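Local coordinates for protein oxalate biosynthetic component 1 (Burkholderia thailandensis, PDB 5IKY) that produces oxalate in quorum sensing-dependent oxalogenesis as a bifunctional enzyme, combining a serine hydrolase of the alpha/beta-hydrolase type with an additional lyase activity, at residues L459-A464 / R502-E507. Sequence-based numbering, arbitrary orientation.
Sequences LLVDVA and RWLRRE
Two helices on the outside of a closed barrel of parallel strands, consistent with a TIM-barrel fold, meet here. Helix 460-466 follows strand 446-451 and helix 497-510 comes after strand 471-474, and Val461 of the first reaches Leu504 and Glu507 of the second. The segments touch lightly: the CA atoms of Val461 and Glu507 are 7.9 Å apart, and the segments bury 175 Å² in all. The close contacts are made by one methyl of Val461. CG2 of Val461 comes within 3.6 Å of Leu504 CD1 and within 3.8 Å of Glu507 CG, so it fits against residues one above the other on successive turns of the helix. Valine suits the place, since its branch at CB brings a methyl forward without a long flexible arm. That methyl lies anti to the carbonyl carbon, while CG1 takes the position anti to the backbone N (chi1 173°).

Leu504 sends its CD1 branch to the valine and also packs on Ile472 of strand 471-474, against which Leu460 and Ala464 rest as well; the two helices are thus joined through the strand beneath them. Leucine suits this buried position because its branched, wholly apolar end can meet both Val461 and Ile472. Glu507 is amphipathic in use. Its CG supplies apolar surface to Val461, and a bend at chi2 (65°) turns the chain beyond it toward Arg510 and Arg511, both of which form salt bridges with OE2. Arg511 also pairs with Asp462, whose OD1 stands 6.5 Å from Glu507 OE2, so the guanidinium probably offsets the repulsion between the two acids.

With no hydrogen bond between the segments, their direct cohesion is van der Waals contact among aliphatic groups, and Arg511 bridges the carboxylates of Asp462 and Glu507.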
ATOM      1  N   LEU A 459      17.930 -17.482 -12.958  1.00 66.40           N
ATOM      2  CA  LEU A 459      19.271 -17.153 -12.481  1.00 65.03           C
ATOM      3  C   LEU A 459      19.293 -15.834 -11.721  1.00 66.52           C
ATOM      4  O   LEU A 459      20.307 -15.466 -11.129  1.00 65.23           O
ATOM      5  CB  LEU A 459      20.250 -17.073 -13.652  1.00 56.41           C
ATOM      6  CG  LEU A 459      20.289 -18.247 -14.626  1.00 64.53           C
ATOM      7  CD1 LEU A 459      21.263 -17.942 -15.746  1.00 66.65           C
ATOM      8  CD2 LEU A 459      20.680 -19.523 -13.901  1.00 68.81           C
ATOM      9  N   LEU A 460      18.165 -15.135 -11.745  1.00 57.53           N
ATOM     10  CA  LEU A 460      18.076 -13.769 -11.244  1.00 55.29           C
ATOM     11  C   LEU A 460      18.563 -13.618  -9.805  1.00 56.36           C
ATOM     12  O   LEU A 460      19.448 -12.811  -9.525  1.00 57.74           O
ATOM     13  CB  LEU A 460      16.635 -13.275 -11.366  1.00 56.53           C
ATOM     14  CG  LEU A 460      16.423 -11.775 -11.560  1.00 58.81           C
ATOM     15  CD1 LEU A 460      17.509 -11.178 -12.433  1.00 52.35           C
ATOM     16  CD2 LEU A 460      15.054 -11.531 -12.177  1.00 66.56           C
ATOM     17  N   VAL A 461      17.996 -14.400  -8.895  1.00 57.96           N
ATOM     18  CA  VAL A 461      18.355 -14.298  -7.485  1.00 50.50           C
ATOM     19  C   VAL A 461      19.787 -14.764  -7.217  1.00 56.77           C
ATOM     20  O   VAL A 461      20.564 -14.051  -6.581  1.00 59.84           O
ATOM     21  CB  VAL A 461      17.389 -15.108  -6.604  1.00 52.56           C
ATOM     22  CG1 VAL A 461      17.872 -15.126  -5.167  1.00 52.22           C
ATOM     23  CG2 VAL A 461      15.989 -14.526  -6.691  1.00 47.92           C
ATOM     24  N   ASP A 462      20.136 -15.949  -7.709  1.00 62.46           N
ATOM     25  CA  ASP A 462      21.453 -16.531  -7.453  1.00 60.19           C
ATOM     26  C   ASP A 462      22.591 -15.670  -8.000  1.00 70.33           C
ATOM     27  O   ASP A 462      23.620 -15.507  -7.343  1.00 72.96           O
ATOM     28  CB  ASP A 462      21.543 -17.942  -8.045  1.00 58.73           C
ATOM     29  CG  ASP A 462      20.742 -18.962  -7.250  1.00 81.54           C
ATOM     30  OD1 ASP A 462      20.687 -18.838  -6.008  1.00 75.41           O
ATOM     31  OD2 ASP A 462      20.169 -19.887  -7.865  1.00 76.33           O
ATOM     32  N   VAL A 463      22.407 -15.118  -9.195  1.00 60.66           N
ATOM     33  CA  VAL A 463      23.431 -14.267  -9.795  1.00 61.40           C
ATOM     34  C   VAL A 463      23.552 -12.949  -9.035  1.00 68.34           C
ATOM     35  O   VAL A 463      24.661 -12.478  -8.771  1.00 65.88           O
ATOM     36  CB  VAL A 463      23.139 -13.983 -11.283  1.00 49.47           C
ATOM     37  CG1 VAL A 463      24.027 -12.863 -11.806  1.00 47.05           C
ATOM     38  CG2 VAL A 463      23.337 -15.244 -12.108  1.00 55.89           C
ATOM     39  N   ALA A 464      22.411 -12.367  -8.671  1.00 53.45           N
ATOM     40  CA  ALA A 464      22.397 -11.109  -7.927  1.00 45.09           C
ATOM     41  C   ALA A 464      23.091 -11.243  -6.575  1.00 60.22           C
ATOM     42  O   ALA A 464      23.796 -10.332  -6.138  1.00 55.63           O
ATOM     43  CB  ALA A 464      20.973 -10.621  -7.739  1.00 52.22           C
ATOM     44  N   ARG A 502       5.715 -10.914  -6.554  1.00 51.72           N
ATOM     45  CA  ARG A 502       5.337 -11.838  -5.494  1.00 47.21           C
ATOM     46  C   ARG A 502       6.241 -13.063  -5.504  1.00 49.31           C
ATOM     47  O   ARG A 502       6.718 -13.508  -4.460  1.00 57.79           O
ATOM     48  CB  ARG A 502       3.876 -12.261  -5.643  1.00 43.56           C
ATOM     49  CG  ARG A 502       3.398 -13.207  -4.556  1.00 44.51           C
ATOM     50  CD  ARG A 502       1.952 -13.614  -4.773  1.00 45.97           C
ATOM     51  NE  ARG A 502       1.449 -14.422  -3.667  1.00 86.41           N
ATOM     52  CZ  ARG A 502       0.912 -13.917  -2.560  1.00 95.09           C
ATOM     53  NH1 ARG A 502       0.811 -12.603  -2.411  1.00 95.59           N
ATOM     54  NH2 ARG A 502       0.480 -14.725  -1.601  1.00 92.32           N
ATOM     55  N   TRP A 503       6.474 -13.601  -6.696  1.00 50.87           N
ATOM     56  CA  TRP A 503       7.360 -14.744  -6.861  1.00 44.75           C
ATOM     57  C   TRP A 503       8.776 -14.415  -6.391  1.00 51.97           C
ATOM     58  O   TRP A 503       9.398 -15.201  -5.677  1.00 58.72           O
ATOM     59  CB  TRP A 503       7.379 -15.197  -8.322  1.00 44.86           C
ATOM     60  CG  TRP A 503       8.511 -16.122  -8.644  1.00 50.11           C
ATOM     61  CD1 TRP A 503       8.539 -17.477  -8.471  1.00 51.28           C
ATOM     62  CD2 TRP A 503       9.786 -15.761  -9.186  1.00 45.24           C
ATOM     63  NE1 TRP A 503       9.751 -17.981  -8.876  1.00 57.89           N
ATOM     64  CE2 TRP A 503      10.536 -16.947  -9.318  1.00 63.19           C
ATOM     65  CE3 TRP A 503      10.366 -14.549  -9.575  1.00 63.61           C
ATOM     66  CZ2 TRP A 503      11.835 -16.957  -9.823  1.00 54.22           C
ATOM     67  CZ3 TRP A 503      11.658 -14.560 -10.076  1.00 57.24           C
ATOM     68  CH2 TRP A 503      12.377 -15.756 -10.195  1.00 53.97           C
ATOM     69  N   LEU A 504       9.275 -13.250  -6.791  1.00 47.95           N
ATOM     70  CA  LEU A 504      10.616 -12.815  -6.412  1.00 52.22           C
ATOM     71  C   LEU A 504      10.734 -12.605  -4.906  1.00 61.45           C
ATOM     72  O   LEU A 504      11.735 -12.981  -4.295  1.00 57.60           O
ATOM     73  CB  LEU A 504      10.990 -11.528  -7.150  1.00 61.92           C
ATOM     74  CG  LEU A 504      12.353 -10.916  -6.817  1.00 52.54           C
ATOM     75  CD1 LEU A 504      13.467 -11.922  -7.048  1.00 47.96           C
ATOM     76  CD2 LEU A 504      12.594  -9.656  -7.632  1.00 53.85           C
ATOM     77  N   ARG A 505       9.706 -12.003  -4.312  1.00 52.45           N
ATOM     78  CA  ARG A 505       9.698 -11.739  -2.877  1.00 51.67           C
ATOM     79  C   ARG A 505       9.723 -13.026  -2.059  1.00 57.71           C
ATOM     80  O   ARG A 505      10.500 -13.145  -1.113  1.00 60.33           O
ATOM     81  CB  ARG A 505       8.474 -10.904  -2.488  1.00 56.16           C
ATOM     82  CG  ARG A 505       8.298 -10.755  -0.983  1.00 52.19           C
ATOM     83  CD  ARG A 505       7.196  -9.770  -0.628  1.00 63.23           C
ATOM     84  NE  ARG A 505       5.922 -10.098  -1.262  1.00 62.75           N
ATOM     85  CZ  ARG A 505       5.048 -10.973  -0.777  1.00 65.42           C
ATOM     86  NH1 ARG A 505       5.309 -11.619   0.351  1.00 65.43           N
ATOM     87  NH2 ARG A 505       3.913 -11.206  -1.422  1.00 70.29           N
ATOM     88  N   ARG A 506       8.876 -13.986  -2.420  1.00 53.78           N
ATOM     89  CA  ARG A 506       8.819 -15.255  -1.697  1.00 54.69           C
ATOM     90  C   ARG A 506      10.119 -16.031  -1.876  1.00 59.61           C
ATOM     91  O   ARG A 506      10.548 -16.763  -0.983  1.00 60.41           O
ATOM     92  CB  ARG A 506       7.628 -16.096  -2.164  1.00 46.87           C
ATOM     93  CG  ARG A 506       6.276 -15.439  -1.923  1.00 53.71           C
ATOM     94  CD  ARG A 506       5.118 -16.358  -2.298  1.00 80.43           C
ATOM     95  NE  ARG A 506       4.573 -17.065  -1.141  1.00103.57           N
ATOM     96  CZ  ARG A 506       4.650 -18.380  -0.957  1.00105.25           C
ATOM     97  NH1 ARG A 506       5.248 -19.148  -1.859  1.00 99.58           N
ATOM     98  NH2 ARG A 506       4.124 -18.929   0.129  1.00103.24           N
ATOM     99  N   GLU A 507      10.745 -15.858  -3.033  1.00 57.07           N
ATOM    100  CA  GLU A 507      12.019 -16.498  -3.320  1.00 47.04           C
ATOM    101  C   GLU A 507      13.110 -15.968  -2.391  1.00 62.16           C
ATOM    102  O   GLU A 507      13.942 -16.727  -1.897  1.00 58.59           O
ATOM    103  CB  GLU A 507      12.411 -16.272  -4.781  1.00 60.34           C
ATOM    104  CG  GLU A 507      13.636 -17.049  -5.217  1.00 88.23           C
ATOM    105  CD  GLU A 507      13.402 -18.543  -5.198  1.00 92.17           C
ATOM    106  OE1 GLU A 507      12.269 -18.969  -5.511  1.00 87.34           O
ATOM    107  OE2 GLU A 507      14.346 -19.290  -4.867  1.00103.89           O
TER